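Long-range contact in protein LURP-one-related 15 (Arabidopsis thaliana, PDB 1ZXU), which is of uncertain function but might be related to the phospholipid scramblase and tubby-like superfamily of membrane-tethered transcription factors: residues V168-K174 against N186-Y192. Numbering follows the deposited sequence.
Sequences VAQMHRK and NFSVTVY
Q170 and T190 hold each other by two backbone bonds, Q170 N to T190 O and, at 2.8 Å, T190 N to Q170 O; H172 and S188 form the next such pair. The bonding continues past both pairs: Y192 N reaches V168 O at 3.1 Å with an almost straight N-H...O angle of 177°, and at the other end K174 N bonds to N186 O at 2.8 Å. A169, M171 and R173 lie opposite V191, V189 and F187 as non-hydrogen-bonded pairs.

On the face bearing Q170 and H172, the Y192 ring reaches across to the neighbouring strand, its edge turned to the V168-A169 peptide, with T190 CG2 against one face. Y192 OH lies 3.9 Å from Q170 CB and shares a water with Q170 OE1, while Q170 NE2 bonds in the amide plane to M171 O. A leucine in place of Y192 would probably leave the water on Q170 OE1 without its tyrosine partner and lose the flat surface against T190 CG2. Further along, the thrice-bent K174 chain folds back to bring NZ weakly to S188 OG, and T190 OG1 is bonded to D39 on the adjoining strand 38-43. At the loop end of the pair a second water joins R173 NH1, K174 O and N186 ND2, while N186 OD1 is hydrogen-bonded to R155 NE.

The face bearing A169, M171, V189 and F187 is largely apolar. With CG anti to its backbone N (chi1 -165°), M171 runs across F187 and sets SE over one ring face, 4.5 Å from the centroid, a Met-aromatic contact; M171 CE ends 3.7 Å from V189 CG2. Helix 197-211 covers A169, V189 and V191 here, and W152 meets the F187 ring edge-to-face. Where V168 and A169 both face V159, a classic beta bulge interrupts strand 167-173. This antiparallel pair belongs to a closed barrel around a C-terminal helix, the architecture of the tubby-like fold.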
loop_
_atom_site.group_PDB
_atom_site.type_symbol
_atom_site.label_atom_id
_atom_site.label_comp_id
_atom_site.label_asym_id
_atom_site.label_seq_id
_atom_site.Cartn_x
_atom_site.Cartn_y
_atom_site.Cartn_z
ATOM N N VAL A 168 -6.115 -10.460 -3.975
ATOM C CA VAL A 168 -5.990 -9.259 -4.795
ATOM C C VAL A 168 -4.528 -8.886 -5.114
ATOM O O VAL A 168 -4.295 -8.136 -6.049
ATOM C CB VAL A 168 -6.740 -8.034 -4.196
ATOM C CG1 VAL A 168 -8.275 -8.346 -4.092
ATOM C CG2 VAL A 168 -6.209 -7.690 -2.870
ATOM N N ALA A 169 -3.603 -9.408 -4.318
ATOM C CA ALA A 169 -2.171 -9.203 -4.570
ATOM C C ALA A 169 -1.345 -10.271 -3.915
ATOM O O ALA A 169 -1.729 -10.799 -2.865
ATOM C CB ALA A 169 -1.704 -7.829 -4.071
ATOM N N GLN A 170 -0.211 -10.544 -4.522
ATOM C CA GLN A 170 0.652 -11.613 -4.015
ATOM C C GLN A 170 2.145 -11.261 -4.150
ATOM O O GLN A 170 2.584 -10.920 -5.236
ATOM C CB GLN A 170 0.342 -12.856 -4.879
ATOM C CG GLN A 170 1.331 -13.992 -4.805
ATOM C CD GLN A 170 0.955 -14.939 -3.732
ATOM O OE1 GLN A 170 -0.092 -15.581 -3.835
ATOM N NE2 GLN A 170 1.767 -15.011 -2.655
HETATM N N MSE A 171 2.882 -11.382 -3.055
HETATM C CA MSE A 171 4.313 -11.210 -3.067
HETATM C C MSE A 171 5.051 -12.471 -3.545
HETATM O O MSE A 171 4.575 -13.604 -3.312
HETATM C CB MSE A 171 4.754 -10.846 -1.636
HETATM C CG MSE A 171 6.158 -10.296 -1.566
HETATM SE SE MSE A 171 6.392 -9.678 0.248
HETATM C CE MSE A 171 5.446 -7.979 0.069
ATOM N N HIS A 172 6.173 -12.263 -4.254
ATOM C CA HIS A 172 7.049 -13.374 -4.741
ATOM C C HIS A 172 8.478 -12.998 -4.450
ATOM O O HIS A 172 8.847 -11.849 -4.639
ATOM C CB HIS A 172 7.011 -13.518 -6.275
ATOM C CG HIS A 172 5.661 -13.422 -6.871
ATOM N ND1 HIS A 172 5.176 -12.256 -7.425
ATOM C CD2 HIS A 172 4.694 -14.361 -7.037
ATOM C CE1 HIS A 172 3.956 -12.477 -7.882
ATOM N NE2 HIS A 172 3.639 -13.742 -7.659
ATOM N N ARG A 173 9.280 -13.965 -4.013
ATOM C CA ARG A 173 10.698 -13.715 -3.750
ATOM C C ARG A 173 11.420 -13.732 -5.062
ATOM O O ARG A 173 11.116 -14.571 -5.907
ATOM C CB ARG A 173 11.301 -14.803 -2.831
ATOM C CG ARG A 173 12.743 -14.471 -2.467
ATOM C CD ARG A 173 13.194 -15.134 -1.175
ATOM N NE ARG A 173 13.334 -16.570 -1.331
ATOM C CZ ARG A 173 14.450 -17.192 -1.720
ATOM N NH1 ARG A 173 15.554 -16.503 -2.017
ATOM N NH2 ARG A 173 14.457 -18.518 -1.831
ATOM N N LYS A 174 12.372 -12.802 -5.228
ATOM C CA LYS A 174 13.321 -12.765 -6.354
ATOM C C LYS A 174 14.721 -13.186 -5.879
ATOM O O LYS A 174 15.084 -13.062 -4.694
ATOM C CB LYS A 174 13.400 -11.361 -6.983
ATOM C CG LYS A 174 12.104 -10.835 -7.638
ATOM C CD LYS A 174 11.944 -11.280 -9.089
ATOM C CE LYS A 174 11.070 -12.521 -9.217
ATOM N NZ LYS A 174 9.619 -12.151 -9.185
ATOM N N ASN A 186 14.521 -7.909 -2.810
ATOM C CA ASN A 186 14.440 -9.222 -3.438
ATOM C C ASN A 186 13.013 -9.759 -3.564
ATOM O O ASN A 186 12.759 -10.921 -3.246
ATOM C CB ASN A 186 15.332 -10.215 -2.678
ATOM C CG ASN A 186 14.784 -10.578 -1.318
ATOM O OD1 ASN A 186 14.045 -9.804 -0.665
ATOM N ND2 ASN A 186 15.154 -11.769 -0.847
ATOM N N PHE A 187 12.071 -8.918 -3.970
ATOM C CA PHE A 187 10.744 -9.437 -4.197
ATOM C C PHE A 187 9.999 -8.551 -5.169
ATOM O O PHE A 187 10.413 -7.409 -5.447
ATOM C CB PHE A 187 9.989 -9.470 -2.879
ATOM C CG PHE A 187 9.617 -8.088 -2.351
ATOM C CD1 PHE A 187 8.411 -7.474 -2.727
ATOM C CD2 PHE A 187 10.447 -7.445 -1.429
ATOM C CE1 PHE A 187 8.065 -6.193 -2.211
ATOM C CE2 PHE A 187 10.113 -6.199 -0.903
ATOM C CZ PHE A 187 8.937 -5.555 -1.284
ATOM N N SER A 188 8.895 -9.087 -5.688
ATOM C CA SER A 188 7.926 -8.219 -6.363
ATOM C C SER A 188 6.565 -8.521 -5.836
ATOM O O SER A 188 6.380 -9.525 -5.144
ATOM C CB SER A 188 7.942 -8.395 -7.866
ATOM O OG SER A 188 7.594 -9.721 -8.210
ATOM N N VAL A 189 5.629 -7.591 -6.065
ATOM C CA VAL A 189 4.265 -7.854 -5.642
ATOM C C VAL A 189 3.392 -7.799 -6.916
ATOM O O VAL A 189 3.355 -6.801 -7.589
ATOM C CB VAL A 189 3.743 -6.811 -4.645
ATOM C CG1 VAL A 189 2.269 -7.063 -4.295
ATOM C CG2 VAL A 189 4.519 -6.863 -3.342
ATOM N N THR A 190 2.708 -8.897 -7.216
ATOM C CA THR A 190 1.710 -8.911 -8.327
ATOM C C THR A 190 0.412 -8.334 -7.848
ATOM O O THR A 190 -0.155 -8.806 -6.844
ATOM C CB THR A 190 1.474 -10.329 -8.859
ATOM O OG1 THR A 190 2.731 -10.875 -9.292
ATOM C CG2 THR A 190 0.439 -10.277 -10.020
ATOM N N VAL A 191 -0.059 -7.292 -8.537
ATOM C CA VAL A 191 -1.408 -6.770 -8.276
ATOM C C VAL A 191 -2.305 -7.317 -9.390
ATOM O O VAL A 191 -2.017 -7.146 -10.608
ATOM C CB VAL A 191 -1.387 -5.244 -8.401
ATOM C CG1 VAL A 191 -2.779 -4.652 -8.277
ATOM C CG2 VAL A 191 -0.377 -4.684 -7.366
ATOM N N TYR A 192 -3.382 -7.959 -9.000
ATOM C CA TYR A 192 -4.183 -8.635 -10.041
ATOM C C TYR A 192 -5.062 -7.642 -10.786
ATOM O O TYR A 192 -5.258 -6.500 -10.360
ATOM C CB TYR A 192 -4.958 -9.798 -9.386
ATOM C CG TYR A 192 -3.958 -10.906 -9.062
ATOM C CD1 TYR A 192 -3.432 -11.716 -10.113
ATOM C CD2 TYR A 192 -3.479 -11.107 -7.772
ATOM C CE1 TYR A 192 -2.507 -12.703 -9.849
ATOM C CE2 TYR A 192 -2.539 -12.145 -7.499
ATOM C CZ TYR A 192 -2.065 -12.915 -8.552
ATOM O OH TYR A 192 -1.141 -13.892 -8.287
HETATM O O HOH W 1 -1.687 -15.592 -6.151
HETATM O O HOH W 2 16.287 -13.734 -2.386
#